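Local coordinates for protein CurJ (PDB 5TZ6) that probably dehydrates polyketide intermediates, vinylogous dehydration included, as the dehydratase domain of a polyketide synthase module in curacin biosynthesis, at residues A[236-241]-A[297-302]; A[243-248]-A[293-298]. The protein carries 1 engineered substitution. All coordinates share one frame; numbering follows the deposited sequence.

Contact 1. Residues A[236-241]-A[297-302]. With 7OD ((2E,5R)-5-hydroxy-2-methylhept-2-enoic acid), chain C.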
loop_
_atom_site.group_PDB
_atom_site.type_symbol
_atom_site.label_atom_id
_atom_site.label_comp_id
_atom_site.label_asym_id
_atom_site.label_seq_id
_atom_site.Cartn_x
_atom_site.Cartn_y
_atom_site.Cartn_z
ATOM N N LYS A 236 -28.957 16.397 30.451
ATOM C CA LYS A 236 -29.468 15.222 29.756
ATOM C C LYS A 236 -28.973 15.125 28.315
ATOM O O LYS A 236 -29.240 14.118 27.655
ATOM C CB LYS A 236 -30.998 15.227 29.809
ATOM C CG LYS A 236 -31.545 14.702 31.136
ATOM C CD LYS A 236 -31.190 15.662 32.273
ATOM C CE LYS A 236 -31.736 15.210 33.622
ATOM N NZ LYS A 236 -31.154 16.005 34.749
ATOM N N ASN A 237 -28.305 16.161 27.801
ATOM C CA ASN A 237 -27.667 16.101 26.490
ATOM C C ASN A 237 -26.342 15.350 26.514
ATOM O O ASN A 237 -25.847 14.963 25.448
ATOM C CB ASN A 237 -27.431 17.502 25.927
ATOM C CG ASN A 237 -28.703 18.146 25.423
ATOM O OD1 ASN A 237 -29.689 17.459 25.171
ATOM N ND2 ASN A 237 -28.682 19.466 25.255
ATOM N N GLU A 238 -25.753 15.147 27.691
ATOM C CA GLU A 238 -24.389 14.655 27.825
ATOM C C GLU A 238 -24.359 13.217 28.323
ATOM O O GLU A 238 -25.224 12.784 29.090
ATOM C CB GLU A 238 -23.609 15.509 28.827
ATOM C CG GLU A 238 -23.256 16.906 28.370
ATOM C CD GLU A 238 -22.695 17.750 29.506
ATOM O OE1 GLU A 238 -22.099 18.810 29.226
ATOM O OE2 GLU A 238 -22.849 17.350 30.681
ATOM N N THR A 239 -23.335 12.488 27.891
ATOM C CA THR A 239 -23.012 11.186 28.450
ATOM C C THR A 239 -21.498 11.057 28.514
ATOM O O THR A 239 -20.764 11.876 27.953
ATOM C CB THR A 239 -23.629 10.051 27.617
ATOM O OG1 THR A 239 -23.445 8.802 28.296
ATOM C CG2 THR A 239 -22.995 9.992 26.230
ATOM N N PHE A 240 -21.025 10.018 29.203
ATOM C CA PHE A 240 -19.590 9.758 29.280
ATOM C C PHE A 240 -19.142 9.110 27.975
ATOM O O PHE A 240 -19.627 8.036 27.613
ATOM C CB PHE A 240 -19.259 8.865 30.477
ATOM C CG PHE A 240 -19.451 9.539 31.813
ATOM C CD1 PHE A 240 -18.510 10.435 32.297
ATOM C CD2 PHE A 240 -20.575 9.279 32.585
ATOM C CE1 PHE A 240 -18.684 11.063 33.522
ATOM C CE2 PHE A 240 -20.758 9.905 33.812
ATOM C CZ PHE A 240 -19.807 10.800 34.280
ATOM N N VAL A 241 -18.221 9.759 27.271
ATOM C CA VAL A 241 -17.702 9.235 26.010
ATOM C C VAL A 241 -16.278 8.732 26.220
ATOM O O VAL A 241 -15.503 9.351 26.966
ATOM C CB VAL A 241 -17.768 10.290 24.898
ATOM C CG1 VAL A 241 -17.332 9.682 23.572
ATOM C CG2 VAL A 241 -19.182 10.834 24.793
ATOM N N GLY A 297 -13.687 7.729 30.540
ATOM C CA GLY A 297 -14.658 8.426 29.716
ATOM C C GLY A 297 -14.909 9.795 30.323
ATOM O O GLY A 297 -14.719 9.999 31.526
ATOM N N ARG A 298 -15.326 10.739 29.492
ATOM C CA ARG A 298 -15.593 12.095 29.950
ATOM C C ARG A 298 -16.954 12.546 29.459
ATOM O O ARG A 298 -17.333 12.267 28.316
ATOM C CB ARG A 298 -14.527 13.079 29.476
ATOM C CG ARG A 298 -13.174 12.828 30.080
ATOM C CD ARG A 298 -12.264 14.015 29.897
ATOM N NE ARG A 298 -10.935 13.756 30.430
ATOM C CZ ARG A 298 -9.919 14.600 30.324
ATOM N NH1 ARG A 298 -10.082 15.762 29.707
ATOM N NH2 ARG A 298 -8.740 14.284 30.836
ATOM N N LYS A 299 -17.674 13.256 30.326
ATOM C CA LYS A 299 -18.973 13.801 29.962
ATOM C C LYS A 299 -18.834 14.673 28.725
ATOM O O LYS A 299 -17.907 15.481 28.621
ATOM C CB LYS A 299 -19.535 14.625 31.119
ATOM C CG LYS A 299 -20.151 13.813 32.241
ATOM C CD LYS A 299 -21.665 13.915 32.230
ATOM C CE LYS A 299 -22.259 13.489 33.566
ATOM N NZ LYS A 299 -23.746 13.599 33.571
ATOM N N ALA A 300 -19.750 14.503 27.777
ATOM C CA ALA A 300 -19.694 15.304 26.566
ATOM C C ALA A 300 -21.015 15.201 25.822
ATOM O O ALA A 300 -21.769 14.238 25.979
ATOM C CB ALA A 300 -18.536 14.871 25.662
ATOM N N ASN A 301 -21.283 16.219 25.017
ATOM C CA ASN A 301 -22.407 16.189 24.100
ATOM C C ASN A 301 -21.932 15.592 22.785
ATOM O O ASN A 301 -21.076 16.194 22.123
ATOM C CB ASN A 301 -22.950 17.588 23.877
ATOM C CG ASN A 301 -24.220 17.600 23.045
ATOM O OD1 ASN A 301 -24.370 16.822 22.100
ATOM N ND2 ASN A 301 -25.140 18.498 23.389
ATOM N N PRO A 302 -22.437 14.429 22.371
ATOM C CA PRO A 302 -21.903 13.804 21.150
ATOM C C PRO A 302 -21.986 14.704 19.937
ATOM O O PRO A 302 -21.162 14.567 19.012
ATOM C CB PRO A 302 -22.776 12.551 20.991
ATOM C CG PRO A 302 -23.232 12.241 22.389
ATOM C CD PRO A 302 -23.464 13.594 23.018
HETATM O OAB 7OD C . -20.196 9.469 20.516
HETATM C CAA 7OD C . -19.062 9.093 20.157
HETATM O OAI 7OD C . -18.404 9.786 19.348
HETATM C CAC 7OD C . -18.478 7.787 20.707
HETATM C CAK 7OD C . -17.081 7.329 20.258
HETATM C CAD 7OD C . -19.283 6.934 21.702
HETATM C CAE 7OD C . -18.654 5.633 22.227
HETATM C CAF 7OD C . -19.437 4.894 23.339
HETATM O OAH 7OD C . -20.075 3.745 22.773
HETATM C CAG 7OD C . -20.502 5.751 24.034
HETATM C CAJ 7OD C . -20.911 5.044 25.329
#
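The Phe240 ring carries the aliphatic part of Lys299 over one face: Lys299 CG stands 3.8 Å from the Phe240 ring centroid, displaced toward the rim above CE1, a CH-pi contact. Lys299 bends at its second torsion (chi2 -107°), which lays CE over the same face, near the rim at CZ and CE2. The side chains of Asn237 and Asn301 lie side by side, their amide planes 51° apart, and Asn301 ND2 meets Asn237 CB at 3.6 Å. Asn301 OD1 turns instead to the backbone N of Lys303, as the N-cap of helix 302-305.

At the start of strand 239-250 and the end of strand 288-300, Phe240 and Lys299 form a non-hydrogen-bonded antiparallel pair between two hydrogen-bonded ones, Thr239 with Ala300 and Val241 with Arg298. Four backbone bonds result; in the straightest, Val241 N reaches Arg298 O at 2.9 Å, although the donor lies well above the carbonyl plane. On the face opposite Phe240, Val241 CG2 meets Ala300 CB at 4.2 Å. With CG1 of Val241 anti to the backbone N (chi1 -175°), that methyl reaches CAC of bound (2E,5R)-5-hydroxy-2-methylhept-2-enoic acid at 3.6 Å.

Replacing Phe240 with an alanine would probably leave the Lys299 methylenes without the ring they lie on and free to swing.

Glu238 OE2 comes within 3.9 Å of Lys299 CD, but its distance to Lys299 NZ, 4.8 Å, exceeds a salt bridge, and the opposite charges probably attract weakly. Backbone bonding and apolar contact therefore join these strand ends, and Val241 gives the pocket an apolar surface through its CG1 methyl.

Contact 2. Residues A[243-248]-A[293-298]; sequences FSIDKF and IGFEGR
Ile293 and Lys247 pair through two backbone bonds, the straighter from Ile293 N to Lys247 O at 2.9 Å. This ladder continues the pairing of strands 239-250 and 288-300 within the hot-dog dehydratase fold. Asp246 and Lys247 both face Ile293, a classic beta bulge, and Asp246 CB sits 3.2 Å from Ile293 O.

Gly294 follows with a positive phi of 73°. A CB here would run into Asp246 OD2, which lies 3.2 Å from Gly294 CA, so this corner has no room for a side chain. Gly294 O accepts from Asp246 N above its carbonyl plane and also accepts a hydrogen bond from a water. That water is hydrogen-bonded to Ser244 OG at 2.7 Å and gives a weak bond to Asp246 OD1, linking three polar groups on one side of the ladder.

Phe295 turns to the other side, where its CD2 meets Ile245 CG1 at 3.9 Å. Helix 51-65 adds Ile55 against Ile245, and Phe222 meets the Phe295 ring.

Glu296 O receives two N-H groups, from Phe243 and Ser244, both in its carbonyl plane, the signature of a second classic bulge. The extended Glu296 side chain runs beside that of Phe243 and brings OE1 to Arg298, whose NE binds it at 2.7 Å in the guanidinium plane, on the anti side of OE1 though tilted out of the carboxylate plane.

Past Gly297, Arg298 lays its guanidinium flat on Phe243, planes 12° apart and centres 3.8 Å apart, while CD lies over the same ring face at 3.9 Å from the ring centroid.

Salt bridge and stack thus fix Arg298 from two directions, in plane by Glu296 and from above by Phe243. The nearby carboxylate probably offsets its charge and that of Lys274 close by.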
loop_
_atom_site.group_PDB
_atom_site.type_symbol
_atom_site.label_atom_id
_atom_site.label_comp_id
_atom_site.label_asym_id
_atom_site.label_seq_id
_atom_site.Cartn_x
_atom_site.Cartn_y
_atom_site.Cartn_z
ATOM N N PHE A 243 -12.566 8.378 26.254
ATOM C CA PHE A 243 -11.631 9.470 26.038
ATOM C C PHE A 243 -10.175 9.031 26.079
ATOM O O PHE A 243 -9.377 9.502 25.262
ATOM C CB PHE A 243 -11.892 10.555 27.086
ATOM C CG PHE A 243 -10.954 11.722 27.001
ATOM C CD1 PHE A 243 -9.755 11.721 27.703
ATOM C CD2 PHE A 243 -11.280 12.833 26.236
ATOM C CE1 PHE A 243 -8.889 12.800 27.630
ATOM C CE2 PHE A 243 -10.410 13.919 26.159
ATOM C CZ PHE A 243 -9.217 13.899 26.859
ATOM N N SER A 244 -9.805 8.144 27.003
ATOM C CA SER A 244 -8.425 7.681 27.063
ATOM C C SER A 244 -8.387 6.299 27.701
ATOM O O SER A 244 -9.285 5.920 28.451
ATOM C CB SER A 244 -7.544 8.656 27.849
ATOM O OG SER A 244 -7.932 8.704 29.213
ATOM N N ILE A 245 -7.325 5.550 27.405
ATOM C CA ILE A 245 -7.155 4.199 27.933
ATOM C C ILE A 245 -5.690 3.992 28.299
ATOM O O ILE A 245 -4.804 4.170 27.455
ATOM C CB ILE A 245 -7.606 3.134 26.919
ATOM C CG1 ILE A 245 -9.124 3.167 26.760
ATOM C CG2 ILE A 245 -7.159 1.758 27.362
ATOM C CD1 ILE A 245 -9.636 2.307 25.631
ATOM N N ASP A 246 -5.428 3.611 29.549
ATOM C CA ASP A 246 -4.047 3.354 29.944
ATOM C C ASP A 246 -3.504 2.095 29.274
ATOM O O ASP A 246 -2.425 2.123 28.676
ATOM C CB ASP A 246 -3.930 3.272 31.466
ATOM C CG ASP A 246 -4.241 4.596 32.142
ATOM O OD1 ASP A 246 -4.029 5.649 31.502
ATOM O OD2 ASP A 246 -4.697 4.588 33.307
ATOM N N LYS A 247 -4.236 0.980 29.346
ATOM C CA LYS A 247 -3.755 -0.224 28.678
ATOM C C LYS A 247 -4.900 -1.150 28.288
ATOM O O LYS A 247 -5.730 -1.506 29.125
ATOM C CB LYS A 247 -2.764 -0.976 29.569
ATOM C CG LYS A 247 -2.217 -2.243 28.935
ATOM C CD LYS A 247 -1.027 -2.764 29.704
ATOM C CE LYS A 247 -1.432 -3.165 31.109
ATOM N NZ LYS A 247 -0.243 -3.472 31.950
ATOM N N PHE A 248 -4.912 -1.569 27.027
ATOM C CA PHE A 248 -5.859 -2.547 26.507
ATOM C C PHE A 248 -5.084 -3.783 26.062
ATOM O O PHE A 248 -4.245 -3.701 25.163
ATOM C CB PHE A 248 -6.644 -1.955 25.335
ATOM C CG PHE A 248 -7.731 -2.851 24.812
ATOM C CD1 PHE A 248 -7.426 -4.013 24.124
ATOM C CD2 PHE A 248 -9.064 -2.511 24.982
ATOM C CE1 PHE A 248 -8.425 -4.832 23.641
ATOM C CE2 PHE A 248 -10.071 -3.323 24.496
ATOM C CZ PHE A 248 -9.750 -4.488 23.824
ATOM N N ILE A 293 -7.347 -1.508 31.476
ATOM C CA ILE A 293 -6.897 -0.868 32.703
ATOM C C ILE A 293 -6.857 0.628 32.449
ATOM O O ILE A 293 -6.264 1.081 31.460
ATOM C CB ILE A 293 -5.509 -1.381 33.132
ATOM C CG1 ILE A 293 -5.562 -2.873 33.456
ATOM C CG2 ILE A 293 -4.996 -0.597 34.336
ATOM C CD1 ILE A 293 -6.335 -3.193 34.706
ATOM N N GLY A 294 -7.467 1.393 33.346
ATOM C CA GLY A 294 -7.425 2.836 33.220
ATOM C C GLY A 294 -8.292 3.387 32.110
ATOM O O GLY A 294 -7.878 4.324 31.415
ATOM N N PHE A 295 -9.463 2.801 31.890
ATOM C CA PHE A 295 -10.424 3.395 30.974
ATOM C C PHE A 295 -10.967 4.682 31.575
ATOM O O PHE A 295 -11.435 4.692 32.718
ATOM C CB PHE A 295 -11.574 2.430 30.694
ATOM C CG PHE A 295 -12.638 3.006 29.809
ATOM C CD1 PHE A 295 -13.630 3.820 30.339
ATOM C CD2 PHE A 295 -12.656 2.731 28.453
ATOM C CE1 PHE A 295 -14.608 4.360 29.532
ATOM C CE2 PHE A 295 -13.643 3.263 27.638
ATOM C CZ PHE A 295 -14.619 4.078 28.179
ATOM N N GLU A 296 -10.898 5.771 30.820
ATOM C CA GLU A 296 -11.480 7.039 31.237
ATOM C C GLU A 296 -12.426 7.528 30.155
ATOM O O GLU A 296 -12.015 7.703 28.995
ATOM C CB GLU A 296 -10.422 8.105 31.520
ATOM C CG GLU A 296 -11.057 9.417 31.986
ATOM C CD GLU A 296 -10.050 10.507 32.318
ATOM O OE1 GLU A 296 -9.935 11.468 31.528
ATOM O OE2 GLU A 296 -9.376 10.404 33.365
ATOM N N GLY A 297 -13.687 7.729 30.540
ATOM C CA GLY A 297 -14.658 8.426 29.716
ATOM C C GLY A 297 -14.909 9.795 30.323
ATOM O O GLY A 297 -14.719 9.999 31.526
ATOM N N ARG A 298 -15.326 10.739 29.492
ATOM C CA ARG A 298 -15.593 12.095 29.950
ATOM C C ARG A 298 -16.954 12.546 29.459
ATOM O O ARG A 298 -17.333 12.267 28.316
ATOM C CB ARG A 298 -14.527 13.079 29.476
ATOM C CG ARG A 298 -13.174 12.828 30.080
ATOM C CD ARG A 298 -12.264 14.015 29.897
ATOM N NE ARG A 298 -10.935 13.756 30.430
ATOM C CZ ARG A 298 -9.919 14.600 30.324
ATOM N NH1 ARG A 298 -10.082 15.762 29.707
ATOM N NH2 ARG A 298 -8.740 14.284 30.836
HETATM O O HOH W 1 -7.038 6.820 30.894
#

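Along the chain, 236-241 comes first and 243-248 follows on the same strand, 239-250. The chain then passes through strands 258-267 and 274-282 before returning as strand 288-300. Contact 2 closes the shorter loop, 44 residues between its segments, and nests inside contact 1; nothing crosses, as an antiparallel ladder requires. Gly297 and Arg298 belong to both contacts, whose centres are about 15 Å apart. Contact 1 holds the ligand-pocket end, running into helix 302-305. Contact 2 lies nearer the centre of the chain, where strand 71-77 bonds to the other side of 243-248, consistent with a seam between the two hot-dog halves of a dehydratase.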